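Local coordinates for enterobactin biosynthesis protein YbdZ (PDB 5JA1), which assists the biosynthesis of the siderophore enterobactin as an MbtH-like partner of the synthetase EntF, being required for amino-acid adenylation, at residues F16-L28 against A49-T61. Residues are numbered along the deposited sequence; the frame is centred on the assembly and turned at random.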
ATOM      1  N   PHE B  16      -8.185 -26.793 -14.420  1.00 31.55           N
ATOM      2  CA  PHE B  16      -8.147 -25.601 -15.257  1.00 32.36           C
ATOM      3  C   PHE B  16      -8.134 -25.976 -16.729  1.00 33.24           C
ATOM      4  O   PHE B  16      -7.337 -26.819 -17.151  1.00 37.23           O
ATOM      5  CB  PHE B  16      -6.916 -24.745 -14.938  1.00 28.62           C
ATOM      6  CG  PHE B  16      -6.901 -24.201 -13.541  1.00 26.97           C
ATOM      7  CD1 PHE B  16      -7.542 -23.011 -13.241  1.00 25.20           C
ATOM      8  CD2 PHE B  16      -6.243 -24.877 -12.528  1.00 22.94           C
ATOM      9  CE1 PHE B  16      -7.529 -22.505 -11.952  1.00 21.22           C
ATOM     10  CE2 PHE B  16      -6.226 -24.378 -11.239  1.00 23.58           C
ATOM     11  CZ  PHE B  16      -6.869 -23.190 -10.951  1.00 21.76           C
ATOM     12  N   TYR B  17      -9.013 -25.343 -17.503  1.00 23.22           N
ATOM     13  CA  TYR B  17      -8.861 -25.339 -18.948  1.00 23.66           C
ATOM     14  C   TYR B  17      -7.610 -24.557 -19.333  1.00 30.40           C
ATOM     15  O   TYR B  17      -7.053 -23.789 -18.543  1.00 21.73           O
ATOM     16  CB  TYR B  17     -10.068 -24.693 -19.633  1.00 32.23           C
ATOM     17  CG  TYR B  17     -11.403 -25.368 -19.423  1.00 33.77           C
ATOM     18  CD1 TYR B  17     -11.850 -26.351 -20.297  1.00 36.30           C
ATOM     19  CD2 TYR B  17     -12.236 -24.993 -18.377  1.00 32.50           C
ATOM     20  CE1 TYR B  17     -13.078 -26.959 -20.120  1.00 43.86           C
ATOM     21  CE2 TYR B  17     -13.466 -25.596 -18.192  1.00 40.53           C
ATOM     22  CZ  TYR B  17     -13.882 -26.578 -19.065  1.00 48.60           C
ATOM     23  OH  TYR B  17     -15.106 -27.179 -18.883  1.00 55.68           O
ATOM     24  N   ILE B  18      -7.174 -24.747 -20.573  1.00 23.62           N
ATOM     25  CA  ILE B  18      -6.157 -23.902 -21.186  1.00 30.96           C
ATOM     26  C   ILE B  18      -6.753 -23.334 -22.463  1.00 23.04           C
ATOM     27  O   ILE B  18      -7.060 -24.084 -23.399  1.00 24.57           O
ATOM     28  CB  ILE B  18      -4.853 -24.663 -21.465  1.00 27.58           C
ATOM     29  CG1 ILE B  18      -4.301 -25.252 -20.165  1.00 24.34           C
ATOM     30  CG2 ILE B  18      -3.829 -23.734 -22.100  1.00 23.53           C
ATOM     31  CD1 ILE B  18      -2.917 -25.849 -20.296  1.00 40.97           C
ATOM     32  N   LEU B  19      -6.932 -22.019 -22.494  1.00 21.67           N
ATOM     33  CA  LEU B  19      -7.597 -21.330 -23.588  1.00 24.97           C
ATOM     34  C   LEU B  19      -6.583 -20.562 -24.428  1.00 27.86           C
ATOM     35  O   LEU B  19      -5.451 -20.315 -24.005  1.00 31.35           O
ATOM     36  CB  LEU B  19      -8.671 -20.377 -23.055  1.00 21.93           C
ATOM     37  CG  LEU B  19      -9.611 -20.941 -21.984  1.00 20.64           C
ATOM     38  CD1 LEU B  19     -10.664 -19.912 -21.613  1.00 19.81           C
ATOM     39  CD2 LEU B  19     -10.263 -22.239 -22.443  1.00 22.26           C
ATOM     40  N   ARG B  20      -7.008 -20.183 -25.631  1.00 26.23           N
ATOM     41  CA  ARG B  20      -6.135 -19.493 -26.571  1.00 31.69           C
ATOM     42  C   ARG B  20      -6.960 -18.533 -27.413  1.00 31.55           C
ATOM     43  O   ARG B  20      -8.020 -18.908 -27.922  1.00 41.28           O
ATOM     44  CB  ARG B  20      -5.399 -20.489 -27.473  1.00 36.12           C
ATOM     45  CG  ARG B  20      -4.500 -19.845 -28.513  1.00 34.28           C
ATOM     46  CD  ARG B  20      -3.961 -20.880 -29.487  1.00 44.72           C
ATOM     47  NE  ARG B  20      -3.018 -20.296 -30.436  1.00 52.75           N
ATOM     48  CZ  ARG B  20      -3.368 -19.725 -31.585  1.00 55.71           C
ATOM     49  NH1 ARG B  20      -4.646 -19.657 -31.932  1.00 59.26           N
ATOM     50  NH2 ARG B  20      -2.441 -19.220 -32.386  1.00 54.57           N
ATOM     51  N   ASN B  21      -6.470 -17.305 -27.564  1.00 21.77           N
ATOM     52  CA  ASN B  21      -7.155 -16.286 -28.339  1.00 26.02           C
ATOM     53  C   ASN B  21      -6.581 -16.231 -29.755  1.00 34.90           C
ATOM     54  O   ASN B  21      -5.774 -17.074 -30.158  1.00 40.84           O
ATOM     55  CB  ASN B  21      -7.065 -14.931 -27.629  1.00 29.38           C
ATOM     56  CG  ASN B  21      -5.634 -14.507 -27.338  1.00 34.53           C
ATOM     57  OD1 ASN B  21      -4.684 -14.991 -27.953  1.00 41.27           O
ATOM     58  ND2 ASN B  21      -5.476 -13.589 -26.391  1.00 38.41           N
ATOM     59  N   ALA B  22      -6.998 -15.220 -30.522  1.00 36.70           N
ATOM     60  CA  ALA B  22      -6.522 -15.088 -31.896  1.00 38.33           C
ATOM     61  C   ALA B  22      -5.055 -14.681 -31.950  1.00 42.59           C
ATOM     62  O   ALA B  22      -4.354 -15.026 -32.908  1.00 48.82           O
ATOM     63  CB  ALA B  22      -7.380 -14.076 -32.655  1.00 34.93           C
ATOM     64  N   GLN B  23      -4.574 -13.959 -30.939  1.00 42.20           N
ATOM     65  CA  GLN B  23      -3.191 -13.505 -30.885  1.00 47.70           C
ATOM     66  C   GLN B  23      -2.238 -14.561 -30.343  1.00 46.38           C
ATOM     67  O   GLN B  23      -1.098 -14.228 -29.991  1.00 46.95           O
ATOM     68  CB  GLN B  23      -3.091 -12.230 -30.042  1.00 58.02           C
ATOM     69  CG  GLN B  23      -3.929 -11.079 -30.566  1.00 72.48           C
ATOM     70  CD  GLN B  23      -3.518 -10.644 -31.960  1.00 87.72           C
ATOM     71  OE1 GLN B  23      -2.334 -10.640 -32.300  1.00 90.12           O
ATOM     72  NE2 GLN B  23      -4.499 -10.283 -32.780  1.00 95.03           N
ATOM     73  N   GLY B  24      -2.668 -15.817 -30.264  1.00 38.33           N
ATOM     74  CA  GLY B  24      -1.789 -16.874 -29.789  1.00 34.98           C
ATOM     75  C   GLY B  24      -1.383 -16.740 -28.341  1.00 31.30           C
ATOM     76  O   GLY B  24      -0.270 -17.135 -27.976  1.00 38.29           O
ATOM     77  N   GLN B  25      -2.250 -16.189 -27.503  1.00 28.03           N
ATOM     78  CA  GLN B  25      -1.979 -16.055 -26.080  1.00 32.80           C
ATOM     79  C   GLN B  25      -2.773 -17.098 -25.308  1.00 30.20           C
ATOM     80  O   GLN B  25      -3.895 -17.450 -25.681  1.00 36.03           O
ATOM     81  CB  GLN B  25      -2.323 -14.650 -25.584  1.00 18.76           C
ATOM     82  CG  GLN B  25      -1.403 -13.568 -26.130  1.00 18.89           C
ATOM     83  CD  GLN B  25      -1.874 -12.171 -25.787  1.00 29.91           C
ATOM     84  OE1 GLN B  25      -3.071 -11.927 -25.638  1.00 33.32           O
ATOM     85  NE2 GLN B  25      -0.932 -11.243 -25.659  1.00 23.40           N
ATOM     86  N   PHE B  26      -2.178 -17.596 -24.228  1.00 28.60           N
ATOM     87  CA  PHE B  26      -2.748 -18.687 -23.454  1.00 19.67           C
ATOM     88  C   PHE B  26      -3.213 -18.193 -22.094  1.00 21.86           C
ATOM     89  O   PHE B  26      -2.517 -17.424 -21.424  1.00 26.43           O
ATOM     90  CB  PHE B  26      -1.737 -19.824 -23.283  1.00 20.68           C
ATOM     91  CG  PHE B  26      -1.458 -20.573 -24.551  1.00 35.97           C
ATOM     92  CD1 PHE B  26      -2.325 -21.559 -24.991  1.00 37.63           C
ATOM     93  CD2 PHE B  26      -0.337 -20.286 -25.308  1.00 22.79           C
ATOM     94  CE1 PHE B  26      -2.075 -22.247 -26.159  1.00 30.74           C
ATOM     95  CE2 PHE B  26      -0.082 -20.972 -26.477  1.00 24.47           C
ATOM     96  CZ  PHE B  26      -0.953 -21.953 -26.903  1.00 31.97           C
ATOM     97  N   SER B  27      -4.399 -18.642 -21.697  1.00 18.53           N
ATOM     98  CA  SER B  27      -4.992 -18.308 -20.414  1.00 24.00           C
ATOM     99  C   SER B  27      -5.559 -19.567 -19.779  1.00 22.48           C
ATOM    100  O   SER B  27      -6.215 -20.370 -20.449  1.00 22.33           O
ATOM    101  CB  SER B  27      -6.104 -17.266 -20.569  1.00 25.31           C
ATOM    102  OG  SER B  27      -6.834 -17.119 -19.363  1.00 19.76           O
ATOM    103  N   LEU B  28      -5.293 -19.738 -18.489  1.00 18.45           N
ATOM    104  CA  LEU B  28      -5.964 -20.770 -17.718  1.00 18.82           C
ATOM    105  C   LEU B  28      -7.366 -20.299 -17.358  1.00 18.34           C
ATOM    106  O   LEU B  28      -7.603 -19.111 -17.125  1.00 17.53           O
ATOM    107  CB  LEU B  28      -5.182 -21.093 -16.447  1.00 19.10           C
ATOM    108  CG  LEU B  28      -3.720 -21.513 -16.604  1.00 19.74           C
ATOM    109  CD1 LEU B  28      -3.106 -21.804 -15.244  1.00 20.25           C
ATOM    110  CD2 LEU B  28      -3.601 -22.719 -17.524  1.00 20.93           C
ATOM    111  N   ALA B  49      -0.023 -28.394 -11.804  1.00 38.55           N
ATOM    112  CA  ALA B  49       1.286 -28.769 -12.321  1.00 44.06           C
ATOM    113  C   ALA B  49       1.212 -29.386 -13.711  1.00 37.15           C
ATOM    114  O   ALA B  49       2.207 -29.353 -14.441  1.00 32.17           O
ATOM    115  CB  ALA B  49       1.977 -29.741 -11.362  1.00 33.44           C
ATOM    116  N   SER B  50       0.062 -29.950 -14.088  1.00 32.50           N
ATOM    117  CA  SER B  50      -0.092 -30.464 -15.445  1.00 37.91           C
ATOM    118  C   SER B  50      -0.209 -29.324 -16.449  1.00 35.86           C
ATOM    119  O   SER B  50       0.347 -29.401 -17.551  1.00 33.33           O
ATOM    120  CB  SER B  50      -1.311 -31.383 -15.527  1.00 46.79           C
ATOM    121  OG  SER B  50      -1.182 -32.481 -14.638  1.00 54.39           O
ATOM    122  N   CYS B  51      -0.930 -28.259 -16.086  1.00 30.74           N
ATOM    123  CA  CYS B  51      -0.971 -27.068 -16.928  1.00 27.27           C
ATOM    124  C   CYS B  51       0.400 -26.414 -17.033  1.00 26.72           C
ATOM    125  O   CYS B  51       0.753 -25.881 -18.092  1.00 26.32           O
ATOM    126  CB  CYS B  51      -1.990 -26.069 -16.383  1.00 30.52           C
ATOM    127  SG  CYS B  51      -3.711 -26.602 -16.519  1.00 38.10           S
ATOM    128  N   GLN B  52       1.178 -26.441 -15.949  1.00 29.71           N
ATOM    129  CA  GLN B  52       2.527 -25.886 -15.989  1.00 33.86           C
ATOM    130  C   GLN B  52       3.415 -26.671 -16.946  1.00 28.88           C
ATOM    131  O   GLN B  52       4.277 -26.095 -17.621  1.00 28.73           O
ATOM    132  CB  GLN B  52       3.124 -25.879 -14.581  1.00 32.73           C
ATOM    133  CG  GLN B  52       4.569 -25.414 -14.501  1.00 38.23           C
ATOM    134  CD  GLN B  52       5.119 -25.479 -13.089  1.00 53.43           C
ATOM    135  OE1 GLN B  52       4.421 -25.875 -12.156  1.00 61.13           O
ATOM    136  NE2 GLN B  52       6.378 -25.090 -12.925  1.00 56.59           N
ATOM    137  N   GLN B  53       3.212 -27.988 -17.023  1.00 30.66           N
ATOM    138  CA  GLN B  53       4.041 -28.819 -17.888  1.00 40.87           C
ATOM    139  C   GLN B  53       3.656 -28.646 -19.354  1.00 42.64           C
ATOM    140  O   GLN B  53       4.524 -28.670 -20.236  1.00 37.82           O
ATOM    141  CB  GLN B  53       3.917 -30.281 -17.454  1.00 46.14           C
ATOM    142  CG  GLN B  53       4.809 -31.254 -18.195  1.00 53.03           C
ATOM    143  CD  GLN B  53       4.682 -32.661 -17.647  1.00 61.88           C
ATOM    144  OE1 GLN B  53       3.949 -32.898 -16.688  1.00 61.44           O
ATOM    145  NE2 GLN B  53       5.396 -33.602 -18.253  1.00 68.22           N
ATOM    146  N   TRP B  54       2.363 -28.458 -19.633  1.00 45.15           N
ATOM    147  CA  TRP B  54       1.924 -28.257 -21.009  1.00 42.88           C
ATOM    148  C   TRP B  54       2.332 -26.885 -21.527  1.00 42.61           C
ATOM    149  O   TRP B  54       2.788 -26.756 -22.670  1.00 42.14           O
ATOM    150  CB  TRP B  54       0.408 -28.437 -21.104  1.00 38.40           C
ATOM    151  CG  TRP B  54      -0.119 -28.421 -22.509  1.00 35.46           C
ATOM    152  CD1 TRP B  54      -0.388 -29.503 -23.293  1.00 33.74           C
ATOM    153  CD2 TRP B  54      -0.444 -27.266 -23.294  1.00 39.32           C
ATOM    154  NE1 TRP B  54      -0.858 -29.097 -24.518  1.00 44.05           N
ATOM    155  CE2 TRP B  54      -0.901 -27.727 -24.545  1.00 42.96           C
ATOM    156  CE3 TRP B  54      -0.391 -25.888 -23.063  1.00 39.13           C
ATOM    157  CZ2 TRP B  54      -1.302 -26.861 -25.559  1.00 43.24           C
ATOM    158  CZ3 TRP B  54      -0.790 -25.029 -24.072  1.00 34.54           C
ATOM    159  CH2 TRP B  54      -1.240 -25.519 -25.303  1.00 35.58           C
ATOM    160  N   LEU B  55       2.174 -25.848 -20.700  1.00 41.02           N
ATOM    161  CA  LEU B  55       2.448 -24.486 -21.148  1.00 38.76           C
ATOM    162  C   LEU B  55       3.930 -24.276 -21.433  1.00 41.15           C
ATOM    163  O   LEU B  55       4.290 -23.565 -22.377  1.00 40.74           O
ATOM    164  CB  LEU B  55       1.951 -23.485 -20.105  1.00 34.05           C
ATOM    165  CG  LEU B  55       0.437 -23.279 -20.052  1.00 23.44           C
ATOM    166  CD1 LEU B  55       0.012 -22.733 -18.699  1.00 22.35           C
ATOM    167  CD2 LEU B  55       0.004 -22.342 -21.163  1.00 22.62           C
ATOM    168  N   GLU B  56       4.805 -24.892 -20.636  1.00 43.79           N
ATOM    169  CA  GLU B  56       6.239 -24.729 -20.850  1.00 47.46           C
ATOM    170  C   GLU B  56       6.721 -25.408 -22.126  1.00 41.94           C
ATOM    171  O   GLU B  56       7.830 -25.115 -22.584  1.00 41.14           O
ATOM    172  CB  GLU B  56       7.014 -25.263 -19.643  1.00 57.38           C
ATOM    173  CG  GLU B  56       6.931 -24.366 -18.417  1.00 68.19           C
ATOM    174  CD  GLU B  56       7.620 -24.959 -17.202  1.00 80.29           C
ATOM    175  OE1 GLU B  56       7.996 -26.148 -17.251  1.00 91.20           O
ATOM    176  OE2 GLU B  56       7.785 -24.231 -16.198  1.00 76.88           O
ATOM    177  N   ALA B  57       5.915 -26.295 -22.714  1.00 44.63           N
ATOM    178  CA  ALA B  57       6.298 -27.004 -23.926  1.00 44.88           C
ATOM    179  C   ALA B  57       5.573 -26.525 -25.177  1.00 47.15           C
ATOM    180  O   ALA B  57       5.955 -26.928 -26.281  1.00 47.30           O
ATOM    181  CB  ALA B  57       6.060 -28.512 -23.757  1.00 36.01           C
ATOM    182  N   HIS B  58       4.544 -25.687 -25.043  1.00 44.20           N
ATOM    183  CA  HIS B  58       3.761 -25.243 -26.188  1.00 42.87           C
ATOM    184  C   HIS B  58       3.697 -23.731 -26.348  1.00 35.04           C
ATOM    185  O   HIS B  58       3.098 -23.253 -27.320  1.00 31.72           O
ATOM    186  CB  HIS B  58       2.334 -25.805 -26.107  1.00 44.25           C
ATOM    187  CG  HIS B  58       2.240 -27.262 -26.436  1.00 49.63           C
ATOM    188  ND1 HIS B  58       2.689 -28.249 -25.585  1.00 53.27           N
ATOM    189  CD2 HIS B  58       1.756 -27.899 -27.529  1.00 49.39           C
ATOM    190  CE1 HIS B  58       2.481 -29.431 -26.138  1.00 52.27           C
ATOM    191  NE2 HIS B  58       1.918 -29.246 -27.318  1.00 50.27           N
ATOM    192  N   TRP B  59       4.291 -22.960 -25.436  1.00 38.81           N
ATOM    193  CA  TRP B  59       4.298 -21.497 -25.535  1.00 26.18           C
ATOM    194  C   TRP B  59       5.703 -21.016 -25.175  1.00 41.00           C
ATOM    195  O   TRP B  59       5.986 -20.704 -24.015  1.00 25.47           O
ATOM    196  CB  TRP B  59       3.241 -20.868 -24.638  1.00 27.31           C
ATOM    197  CG  TRP B  59       2.967 -19.432 -24.966  1.00 23.07           C
ATOM    198  CD1 TRP B  59       3.350 -18.760 -26.092  1.00 23.44           C
ATOM    199  CD2 TRP B  59       2.252 -18.487 -24.160  1.00 39.83           C
ATOM    200  NE1 TRP B  59       2.915 -17.457 -26.037  1.00 29.87           N
ATOM    201  CE2 TRP B  59       2.238 -17.264 -24.861  1.00 31.92           C
ATOM    202  CE3 TRP B  59       1.620 -18.558 -22.913  1.00 20.63           C
ATOM    203  CZ2 TRP B  59       1.619 -16.121 -24.357  1.00 23.91           C
ATOM    204  CZ3 TRP B  59       1.006 -17.421 -22.415  1.00 19.39           C
ATOM    205  CH2 TRP B  59       1.010 -16.220 -23.135  1.00 19.00           C
ATOM    206  N   ARG B  60       6.575 -20.955 -26.181  1.00 43.98           N
ATOM    207  CA  ARG B  60       7.957 -20.528 -25.993  1.00 46.04           C
ATOM    208  C   ARG B  60       8.299 -19.276 -26.792  1.00 45.90           C
ATOM    209  O   ARG B  60       9.483 -18.952 -26.942  1.00 54.62           O
ATOM    210  CB  ARG B  60       8.916 -21.665 -26.360  1.00 54.08           C
ATOM    211  CG  ARG B  60       8.781 -22.891 -25.472  1.00 64.39           C
ATOM    212  CD  ARG B  60       9.692 -24.015 -25.941  1.00 77.76           C
ATOM    213  NE  ARG B  60       9.699 -25.139 -25.010  1.00 85.77           N
ATOM    214  CZ  ARG B  60      10.587 -25.292 -24.031  1.00 90.29           C
ATOM    215  NH1 ARG B  60      11.542 -24.391 -23.855  1.00 85.17           N
ATOM    216  NH2 ARG B  60      10.518 -26.346 -23.229  1.00 97.47           N
ATOM    217  N   THR B  61       7.295 -18.566 -27.314  1.00 34.01           N
ATOM    218  CA  THR B  61       7.500 -17.308 -28.022  1.00 34.31           C
ATOM    219  C   THR B  61       7.405 -16.099 -27.099  1.00 39.19           C
ATOM    220  O   THR B  61       7.070 -14.998 -27.554  1.00 47.45           O
ATOM    221  CB  THR B  61       6.491 -17.177 -29.164  1.00 40.00           C
ATOM    222  OG1 THR B  61       5.161 -17.161 -28.631  1.00 45.23           O
ATOM    223  CG2 THR B  61       6.623 -18.340 -30.134  1.00 48.39           C
TER
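F26 stands between W54 and W59, and this aromatic cluster makes up a large part of the contact between F16-L28 and A49-T61. W54 presents the edge of its six-membered ring to one face of the F26 ring in an offset edge-to-face pair, with planes at 73° and W54 CH2 3.5 Å from F26 CE1. F26 in turn directs its own edge at the face of W59: F26 CD2 sits 3.4 Å from W59 CD2, and the centroids of the phenyl and five-membered rings are 5.0 Å apart. W59 has its CG turned anti to the backbone N (chi1 -165°), which turns the indole face toward the F26 edge; its NE1 comes near G24 O, and CZ3 and CH2 reach the backbone of F26.

Apolar packing continues the interface toward the start of the helix. I18 bridges two helical residues through CD1, 3.7 Å from W54 CE3 and 3.9 Å from C51 SG. One branch of L55, CD2, packs on F26 CB, while the other, CD1, meets L28 CD2 at 3.8 Å. The C51 thiol faces the backbone oxygen and CB of F16.

The side-chain hydrogen bonds here lie within one segment or the other. At the type I turn N21-G24, N21 OD1 accepts from N of Q25, the residue after the turn (2.7 Å), and N21 ND2 donates to Q25 OE1, holding the loop between the strands. On the helical side, H58 ND1 donates to W54 O, and the imidazole lies over the rim of one W54 face, with W54 NE1 above its centre. V42 of strand 40-42 and C43 also touch W54.

One helix thus packs along a three-stranded antiparallel sheet, nearly antiparallel to strand 26-28, contributing to the hydrophobic core of the small MbtH-like fold.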